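Local coordinates for protein glycosyltransferase (Streptomyces halstedii, PDB 3WAD) that belongs to the glycosyltransferases of the GT-B fold, built from two Rossmann-like domains that face each other across a cleft, at residues L154-D162 against W212-P220; T203-P211 against Q219-L227. All blocks are in the same frame, centred on the assembly; numbering follows the deposited sequence.

Both contacts lie in the N-terminal domain of this GT-B glycosyltransferase, on the same side of the chain's centre and with their own centres about 11 Å apart. Along the chain their segments alternate: 154-162, then 203-211, then 212-220, then 219-227, with Gln219 and Pro220 common to both. Contact 2 pairs the last two strands of the seven-stranded parallel sheet, 204-206 and 221-222, and contact 1 packs the loop that joins those strands against the start of helix 156-168. One excursion of the chain is thus fixed at its two strands and along its middle. The contacts also touch directly, where the side chain of Leu154 packs on Ala209.

Contact 1: residues L154-D162 against W212-P220; sequences LDQWGRMRD and WMSFPSEQP
The ring of Phe215 is held between two aliphatic groups of segment 154-162. Over one face lies Arg159 CD, 3.5 Å from the ring centroid and only 9° off the normal, a CH-pi contact nearly centred on the ring. Over the opposite face Leu154 CD1 makes a second CH-pi contact, 3.9 Å from the same centroid, its side chain crossing that of Phe215 at about a right angle. A flat aromatic suits this place because both its faces are used. Arginine suits its own because its methylenes pack on the ring while its guanidinium reaches beyond. That side chain runs out with CG anti to the backbone N (chi1 179°) and bends at chi3, which sets the guanidinium plane steeply against the ring; its CZ is far from the ring centre, and any cation-pi attraction is weak at most. Instead, Arg159 NE and Arg159 NH2 both donate to Gln156 OE1, at 3.0 Å and 2.8 Å, with the acceptor close to the guanidinium plane. Arg159 NH2 also bonds to Glu81 O.

The loop between the last two strands of the N-terminal Rossmann-like sheet here runs past the beginning of helix 156-168, which Asp155 N-caps by accepting from Gly158 N. Nearly two turns into the helix, Asp162 receives Glu218 N at OD2, 3.2 Å away in an almost straight bond (173°) that arrives from above the carboxylate plane. Waters extend this grip: one joins Asp162 OD2 to Ser217 OG, and another joins it to Pro216 O. The Glu218 side chain runs antiparallel to that of Asp162, leaving OE2 4.5 Å from Asp162 OD2; a third water donates to both Asp162 O and Glu218 OE2. Ser217 OG shapes the loop itself, accepting from Gln219 N in an ST turn.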
loop_
_atom_site.group_PDB
_atom_site.type_symbol
_atom_site.label_atom_id
_atom_site.label_comp_id
_atom_site.label_asym_id
_atom_site.label_seq_id
_atom_site.Cartn_x
_atom_site.Cartn_y
_atom_site.Cartn_z
ATOM N N LEU B 154 22.833 -6.953 2.787
ATOM C CA LEU B 154 23.837 -7.626 1.972
ATOM C C LEU B 154 23.644 -9.126 1.743
ATOM O O LEU B 154 22.964 -9.829 2.495
ATOM C CB LEU B 154 25.244 -7.359 2.552
ATOM C CG LEU B 154 25.694 -5.933 2.909
ATOM C CD1 LEU B 154 27.213 -5.964 3.336
ATOM C CD2 LEU B 154 25.483 -4.866 1.845
ATOM N N ASP B 155 24.215 -9.622 0.659
ATOM C CA ASP B 155 24.010 -11.005 0.267
ATOM C C ASP B 155 25.052 -11.942 0.913
ATOM O O ASP B 155 25.914 -12.478 0.215
ATOM C CB ASP B 155 24.025 -11.115 -1.260
ATOM C CG ASP B 155 23.541 -12.454 -1.752
ATOM O OD1 ASP B 155 22.994 -13.328 -0.984
ATOM O OD2 ASP B 155 23.691 -12.632 -2.969
ATOM N N GLN B 156 24.967 -12.118 2.244
ATOM C CA GLN B 156 25.869 -13.001 2.961
ATOM C C GLN B 156 25.815 -14.383 2.356
ATOM O O GLN B 156 26.832 -15.089 2.249
ATOM C CB GLN B 156 25.446 -13.106 4.440
ATOM C CG GLN B 156 25.559 -11.828 5.248
ATOM C CD GLN B 156 26.994 -11.305 5.462
ATOM O OE1 GLN B 156 27.954 -11.750 4.819
ATOM N NE2 GLN B 156 27.131 -10.353 6.433
ATOM N N TRP B 157 24.599 -14.822 2.001
ATOM C CA TRP B 157 24.422 -16.204 1.587
ATOM C C TRP B 157 25.071 -16.382 0.230
ATOM O O TRP B 157 25.722 -17.404 0.007
ATOM C CB TRP B 157 22.916 -16.503 1.472
ATOM C CG TRP B 157 22.487 -17.950 1.283
ATOM C CD1 TRP B 157 21.957 -18.511 0.140
ATOM C CD2 TRP B 157 22.450 -18.984 2.294
ATOM N NE1 TRP B 157 21.619 -19.834 0.379
ATOM C CE2 TRP B 157 21.914 -20.149 1.682
ATOM C CE3 TRP B 157 22.908 -19.063 3.614
ATOM C CZ2 TRP B 157 21.729 -21.360 2.382
ATOM C CZ3 TRP B 157 22.716 -20.268 4.341
ATOM C CH2 TRP B 157 22.127 -21.411 3.705
ATOM N N GLY B 158 24.914 -15.374 -0.659
ATOM C CA GLY B 158 25.510 -15.502 -2.017
ATOM C C GLY B 158 27.037 -15.419 -1.958
ATOM O O GLY B 158 27.759 -16.208 -2.621
ATOM N N ARG B 159 27.526 -14.480 -1.133
ATOM C CA ARG B 159 28.971 -14.393 -0.830
ATOM C C ARG B 159 29.583 -15.737 -0.329
ATOM O O ARG B 159 30.605 -16.231 -0.848
ATOM C CB ARG B 159 29.205 -13.272 0.192
ATOM C CG ARG B 159 30.692 -13.105 0.611
ATOM C CD ARG B 159 30.840 -12.077 1.751
ATOM N NE ARG B 159 30.190 -12.520 2.977
ATOM C CZ ARG B 159 30.709 -13.370 3.872
ATOM N NH1 ARG B 159 31.937 -13.901 3.699
ATOM N NH2 ARG B 159 29.994 -13.673 4.971
ATOM N N MET B 160 28.946 -16.379 0.644
ATOM C CA MET B 160 29.443 -17.660 1.072
ATOM C C MET B 160 29.242 -18.700 -0.059
ATOM O O MET B 160 30.014 -19.659 -0.181
ATOM C CB MET B 160 28.666 -18.160 2.325
ATOM C CG MET B 160 28.718 -17.196 3.524
ATOM S SD MET B 160 30.183 -17.558 4.493
ATOM C CE MET B 160 29.413 -18.537 5.767
ATOM N N ARG B 161 28.129 -18.595 -0.790
ATOM C CA ARG B 161 27.848 -19.644 -1.782
ATOM C C ARG B 161 28.897 -19.622 -2.933
ATOM O O ARG B 161 29.303 -20.670 -3.447
ATOM C CB ARG B 161 26.448 -19.493 -2.378
ATOM C CG ARG B 161 26.193 -20.561 -3.438
ATOM C CD ARG B 161 26.150 -21.897 -2.767
ATOM N NE ARG B 161 25.532 -22.929 -3.606
ATOM C CZ ARG B 161 25.525 -24.229 -3.336
ATOM N NH1 ARG B 161 26.005 -24.679 -2.169
ATOM N NH2 ARG B 161 24.933 -25.100 -4.195
ATOM N N ASP B 162 29.283 -18.426 -3.318
ATOM C CA ASP B 162 30.329 -18.267 -4.351
ATOM C C ASP B 162 31.633 -18.900 -3.913
ATOM O O ASP B 162 32.214 -19.691 -4.697
ATOM C CB ASP B 162 30.515 -16.827 -4.715
ATOM C CG ASP B 162 29.397 -16.320 -5.553
ATOM O OD1 ASP B 162 28.562 -17.135 -6.096
ATOM O OD2 ASP B 162 29.311 -15.090 -5.634
ATOM N N TRP B 212 27.537 0.473 -4.043
ATOM C CA TRP B 212 28.875 0.855 -3.431
ATOM C C TRP B 212 29.190 0.138 -2.114
ATOM O O TRP B 212 30.312 0.120 -1.729
ATOM C CB TRP B 212 29.023 2.358 -3.243
ATOM C CG TRP B 212 28.081 2.985 -2.229
ATOM C CD1 TRP B 212 26.882 3.595 -2.505
ATOM C CD2 TRP B 212 28.287 3.127 -0.831
ATOM N NE1 TRP B 212 26.320 4.078 -1.351
ATOM C CE2 TRP B 212 27.149 3.802 -0.305
ATOM C CE3 TRP B 212 29.316 2.713 0.064
ATOM C CZ2 TRP B 212 26.994 4.082 1.080
ATOM C CZ3 TRP B 212 29.163 2.991 1.423
ATOM C CH2 TRP B 212 28.013 3.705 1.913
ATOM N N MET B 213 28.204 -0.425 -1.425
ATOM C CA MET B 213 28.491 -1.087 -0.168
ATOM C C MET B 213 28.243 -2.586 -0.277
ATOM O O MET B 213 28.417 -3.298 0.697
ATOM C CB MET B 213 27.692 -0.498 1.027
ATOM C CG MET B 213 26.170 -0.523 0.811
ATOM S SD MET B 213 25.168 -0.282 2.346
ATOM C CE MET B 213 25.153 -1.932 2.852
ATOM N N SER B 214 27.839 -3.075 -1.452
ATOM C CA SER B 214 27.534 -4.500 -1.592
ATOM C C SER B 214 28.785 -5.367 -1.767
ATOM O O SER B 214 29.831 -4.845 -2.175
ATOM C CB SER B 214 26.607 -4.739 -2.748
ATOM O OG SER B 214 25.358 -4.070 -2.498
ATOM N N PHE B 215 28.679 -6.668 -1.452
ATOM C CA PHE B 215 29.745 -7.617 -1.794
ATOM C C PHE B 215 29.872 -7.786 -3.316
ATOM O O PHE B 215 28.865 -7.662 -4.004
ATOM C CB PHE B 215 29.483 -8.989 -1.184
ATOM C CG PHE B 215 29.313 -8.960 0.284
ATOM C CD1 PHE B 215 30.199 -8.226 1.084
ATOM C CD2 PHE B 215 28.257 -9.689 0.886
ATOM C CE1 PHE B 215 30.034 -8.213 2.482
ATOM C CE2 PHE B 215 28.065 -9.710 2.278
ATOM C CZ PHE B 215 28.959 -8.975 3.112
ATOM N N PRO B 216 31.115 -8.050 -3.838
ATOM C CA PRO B 216 31.241 -8.558 -5.233
ATOM C C PRO B 216 30.481 -9.870 -5.367
ATOM O O PRO B 216 30.425 -10.667 -4.424
ATOM C CB PRO B 216 32.766 -8.785 -5.426
ATOM C CG PRO B 216 33.367 -8.810 -4.040
ATOM C CD PRO B 216 32.437 -7.904 -3.175
ATOM N N SER B 217 29.820 -10.057 -6.493
ATOM C CA SER B 217 29.068 -11.277 -6.728
ATOM C C SER B 217 29.538 -11.891 -8.067
ATOM O O SER B 217 29.880 -11.199 -8.969
ATOM C CB SER B 217 27.561 -10.963 -6.770
ATOM O OG SER B 217 26.785 -12.145 -6.953
ATOM N N GLU B 218 29.585 -13.197 -8.164
ATOM C CA GLU B 218 29.853 -13.853 -9.420
ATOM C C GLU B 218 28.562 -13.873 -10.237
ATOM O O GLU B 218 28.519 -14.412 -11.334
ATOM C CB GLU B 218 30.349 -15.277 -9.163
ATOM C CG GLU B 218 31.842 -15.348 -8.744
ATOM C CD GLU B 218 32.320 -16.791 -8.603
ATOM O OE1 GLU B 218 32.139 -17.567 -9.574
ATOM O OE2 GLU B 218 32.882 -17.158 -7.531
ATOM N N GLN B 219 27.492 -13.301 -9.691
ATOM C CA GLN B 219 26.243 -13.180 -10.429
ATOM C C GLN B 219 25.733 -11.722 -10.502
ATOM O O GLN B 219 26.117 -10.850 -9.699
ATOM C CB GLN B 219 25.202 -14.168 -9.887
ATOM C CG GLN B 219 25.523 -15.652 -10.229
ATOM C CD GLN B 219 26.437 -16.362 -9.213
ATOM O OE1 GLN B 219 26.367 -16.117 -7.996
ATOM N NE2 GLN B 219 27.292 -17.261 -9.715
ATOM N N PRO B 220 24.928 -11.424 -11.524
ATOM C CA PRO B 220 24.486 -10.046 -11.548
ATOM C C PRO B 220 23.263 -9.907 -10.593
ATOM O O PRO B 220 22.635 -10.917 -10.199
ATOM C CB PRO B 220 24.140 -9.819 -13.029
ATOM C CG PRO B 220 24.414 -11.147 -13.741
ATOM C CD PRO B 220 24.424 -12.190 -12.674
HETATM O O HOH W 1 25.682 -8.009 -0.979
HETATM O O HOH W 2 27.041 -13.499 -4.729
HETATM O O HOH W 3 31.910 -19.659 -7.373
HETATM O O HOH W 4 31.001 -13.602 -4.259
#

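Contact 2: residues T203-P211 against Q219-L227; sequences TTTLAVAPP and QPALSMRHL
Two backbone hydrogen bonds join the segments in parallel: Leu222 N donates to Thr205 O at 2.9 Å, and Ala207 N to Leu222 O at 2.7 Å. Leu222 thus bonds to Thr205 and Ala207, the two residues that flank Leu206 on the other strand, as parallel strands do. Beyond Ala207 the backbones separate and water takes over. One water donates to both Val208 O and Met224 O; a second accepts from Met224 N and lies close to Ala209 O, to which it may donate.

Side chains then fill the space beside the strands. Leu206 and Leu222 lie on the same face of the sheet and cross at about a right angle, with Leu206 CD1 3.8 Å from Leu222 CB. Met224 bends at chi3 (70°), which brings its CE to 3.6 Å from Val208 CG1 and 3.9 Å from Leu206 CD2; a flexible thioether can follow the uneven surface of two branched neighbours. The side chains of Val208 and His226 run alongside each other in a common direction. The valine sets CB over the centre of the imidazole, a CH-pi contact at 3.6 Å from the centroid and 10° off the normal, so a compact branched residue meets a flat face squarely. At the far end Pro211 CG rests on Ser223 CB, 3.9 Å away.

Strand 221-222 is the outermost of this parallel sheet within the chain, and 204-206 pairs on its other side with strand 147-150, where Thr205 OG1 bonds to Arg149. Helix 402-415 touches Thr204, Leu222 and Met224, while helix 323-332 meets His226.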
loop_
_atom_site.group_PDB
_atom_site.type_symbol
_atom_site.label_atom_id
_atom_site.label_comp_id
_atom_site.label_asym_id
_atom_site.label_seq_id
_atom_site.Cartn_x
_atom_site.Cartn_y
_atom_site.Cartn_z
ATOM N N THR B 203 16.547 -17.166 -10.364
ATOM C CA THR B 203 16.825 -16.841 -11.785
ATOM C C THR B 203 17.630 -15.647 -11.711
ATOM O O THR B 203 18.562 -15.496 -12.473
ATOM C CB THR B 203 15.566 -16.361 -12.603
ATOM O OG1 THR B 203 14.545 -17.291 -12.398
ATOM C CG2 THR B 203 15.869 -16.260 -14.138
ATOM N N THR B 204 17.225 -14.704 -10.856
ATOM C CA THR B 204 18.142 -13.613 -10.542
ATOM C C THR B 204 17.877 -13.042 -9.147
ATOM O O THR B 204 17.034 -13.544 -8.442
ATOM C CB THR B 204 18.106 -12.523 -11.592
ATOM O OG1 THR B 204 19.183 -11.625 -11.361
ATOM C CG2 THR B 204 16.808 -11.702 -11.597
ATOM N N THR B 205 18.618 -12.008 -8.764
ATOM C CA THR B 205 18.609 -11.483 -7.364
ATOM C C THR B 205 18.324 -10.024 -7.455
ATOM O O THR B 205 18.855 -9.377 -8.354
ATOM C CB THR B 205 19.970 -11.649 -6.770
ATOM O OG1 THR B 205 20.117 -13.030 -6.514
ATOM C CG2 THR B 205 20.092 -10.851 -5.424
ATOM N N LEU B 206 17.468 -9.504 -6.560
ATOM C CA LEU B 206 17.194 -8.055 -6.495
ATOM C C LEU B 206 17.858 -7.576 -5.210
ATOM O O LEU B 206 17.581 -8.134 -4.122
ATOM C CB LEU B 206 15.637 -7.722 -6.453
ATOM C CG LEU B 206 15.204 -6.276 -6.203
ATOM C CD1 LEU B 206 15.751 -5.187 -7.211
ATOM C CD2 LEU B 206 13.707 -6.107 -6.190
ATOM N N ALA B 207 18.711 -6.557 -5.315
ATOM C CA ALA B 207 19.417 -5.992 -4.146
ATOM C C ALA B 207 18.691 -4.818 -3.529
ATOM O O ALA B 207 18.110 -3.990 -4.280
ATOM C CB ALA B 207 20.857 -5.568 -4.594
ATOM N N VAL B 208 18.739 -4.665 -2.188
ATOM C CA VAL B 208 18.158 -3.472 -1.605
ATOM C C VAL B 208 19.233 -2.491 -1.105
ATOM O O VAL B 208 18.941 -1.345 -0.810
ATOM C CB VAL B 208 17.225 -3.837 -0.435
ATOM C CG1 VAL B 208 15.972 -4.582 -0.946
ATOM C CG2 VAL B 208 17.986 -4.653 0.643
ATOM N N ALA B 209 20.440 -2.977 -0.923
ATOM C CA ALA B 209 21.573 -2.161 -0.481
ATOM C C ALA B 209 22.204 -1.524 -1.782
ATOM O O ALA B 209 22.219 -2.178 -2.848
ATOM C CB ALA B 209 22.608 -3.061 0.234
ATOM N N PRO B 210 22.673 -0.260 -1.682
ATOM C CA PRO B 210 23.422 0.415 -2.774
ATOM C C PRO B 210 24.670 -0.326 -3.201
ATOM O O PRO B 210 25.339 -0.960 -2.368
ATOM C CB PRO B 210 23.783 1.764 -2.197
ATOM C CG PRO B 210 22.855 1.976 -0.968
ATOM C CD PRO B 210 22.517 0.601 -0.486
ATOM N N PRO B 211 24.938 -0.329 -4.539
ATOM C CA PRO B 211 26.038 -1.100 -5.118
ATOM C C PRO B 211 27.338 -0.760 -4.424
ATOM O O PRO B 211 28.128 -1.635 -4.182
ATOM C CB PRO B 211 26.089 -0.603 -6.586
ATOM C CG PRO B 211 24.602 -0.415 -6.945
ATOM C CD PRO B 211 24.091 0.275 -5.586
ATOM N N GLN B 219 27.492 -13.301 -9.691
ATOM C CA GLN B 219 26.243 -13.180 -10.429
ATOM C C GLN B 219 25.733 -11.722 -10.502
ATOM O O GLN B 219 26.117 -10.850 -9.699
ATOM C CB GLN B 219 25.202 -14.168 -9.887
ATOM C CG GLN B 219 25.523 -15.652 -10.229
ATOM C CD GLN B 219 26.437 -16.362 -9.213
ATOM O OE1 GLN B 219 26.367 -16.117 -7.996
ATOM N NE2 GLN B 219 27.292 -17.261 -9.715
ATOM N N PRO B 220 24.928 -11.424 -11.524
ATOM C CA PRO B 220 24.486 -10.046 -11.548
ATOM C C PRO B 220 23.263 -9.907 -10.593
ATOM O O PRO B 220 22.635 -10.917 -10.199
ATOM C CB PRO B 220 24.140 -9.819 -13.029
ATOM C CG PRO B 220 24.414 -11.147 -13.741
ATOM C CD PRO B 220 24.424 -12.190 -12.674
ATOM N N ALA B 221 22.994 -8.681 -10.166
ATOM C CA ALA B 221 21.949 -8.360 -9.178
ATOM C C ALA B 221 21.326 -7.137 -9.743
ATOM O O ALA B 221 22.054 -6.242 -10.175
ATOM C CB ALA B 221 22.558 -7.974 -7.814
ATOM N N LEU B 222 20.009 -7.043 -9.703
ATOM C CA LEU B 222 19.357 -5.794 -10.068
ATOM C C LEU B 222 19.533 -4.942 -8.822
ATOM O O LEU B 222 19.451 -5.454 -7.698
ATOM C CB LEU B 222 17.875 -6.060 -10.297
ATOM C CG LEU B 222 17.521 -6.950 -11.496
ATOM C CD1 LEU B 222 16.076 -7.381 -11.344
ATOM C CD2 LEU B 222 17.666 -6.052 -12.710
ATOM N N SER B 223 19.806 -3.663 -9.022
ATOM C CA SER B 223 19.791 -2.724 -7.950
ATOM C C SER B 223 18.591 -1.820 -8.086
ATOM O O SER B 223 17.859 -1.853 -9.116
ATOM C CB SER B 223 21.102 -1.945 -7.898
ATOM O OG SER B 223 21.240 -1.119 -9.051
ATOM N N MET B 224 18.369 -1.051 -7.035
ATOM C CA MET B 224 17.107 -0.367 -6.834
ATOM C C MET B 224 17.305 0.741 -5.794
ATOM O O MET B 224 18.164 0.653 -4.943
ATOM C CB MET B 224 16.028 -1.374 -6.458
ATOM C CG MET B 224 14.921 -0.838 -5.634
ATOM S SD MET B 224 13.809 -2.135 -5.206
ATOM C CE MET B 224 14.819 -3.088 -4.058
ATOM N N ARG B 225 16.613 1.848 -5.997
ATOM C CA ARG B 225 16.511 2.908 -5.013
ATOM C C ARG B 225 15.487 2.415 -3.949
ATOM O O ARG B 225 14.316 2.812 -3.935
ATOM C CB ARG B 225 16.021 4.175 -5.693
ATOM C CG ARG B 225 16.066 5.427 -4.795
ATOM C CD ARG B 225 15.718 6.661 -5.539
ATOM N NE ARG B 225 14.313 6.587 -6.015
ATOM C CZ ARG B 225 13.808 7.258 -7.045
ATOM N NH1 ARG B 225 14.594 8.054 -7.772
ATOM N NH2 ARG B 225 12.524 7.112 -7.375
ATOM N N HIS B 226 15.982 1.604 -3.024
ATOM C CA HIS B 226 15.173 0.934 -2.024
ATOM C C HIS B 226 14.360 1.880 -1.198
ATOM O O HIS B 226 14.875 2.775 -0.564
ATOM C CB HIS B 226 16.072 0.044 -1.134
ATOM C CG HIS B 226 15.318 -0.792 -0.153
ATOM N ND1 HIS B 226 14.176 -1.498 -0.491
ATOM C CD2 HIS B 226 15.530 -1.006 1.176
ATOM C CE1 HIS B 226 13.755 -2.164 0.576
ATOM N NE2 HIS B 226 14.550 -1.871 1.598
ATOM N N LEU B 227 13.060 1.671 -1.217
ATOM C CA LEU B 227 12.177 2.493 -0.380
ATOM C C LEU B 227 11.948 1.746 1.029
ATOM O O LEU B 227 11.526 0.575 1.058
ATOM C CB LEU B 227 10.882 2.898 -1.119
ATOM C CG LEU B 227 10.100 4.117 -0.597
ATOM C CD1 LEU B 227 8.963 4.357 -1.542
ATOM C CD2 LEU B 227 9.453 3.686 0.770
HETATM O O HOH W 5 19.218 0.944 -2.384
HETATM O O HOH W 6 20.380 -1.686 -4.841
#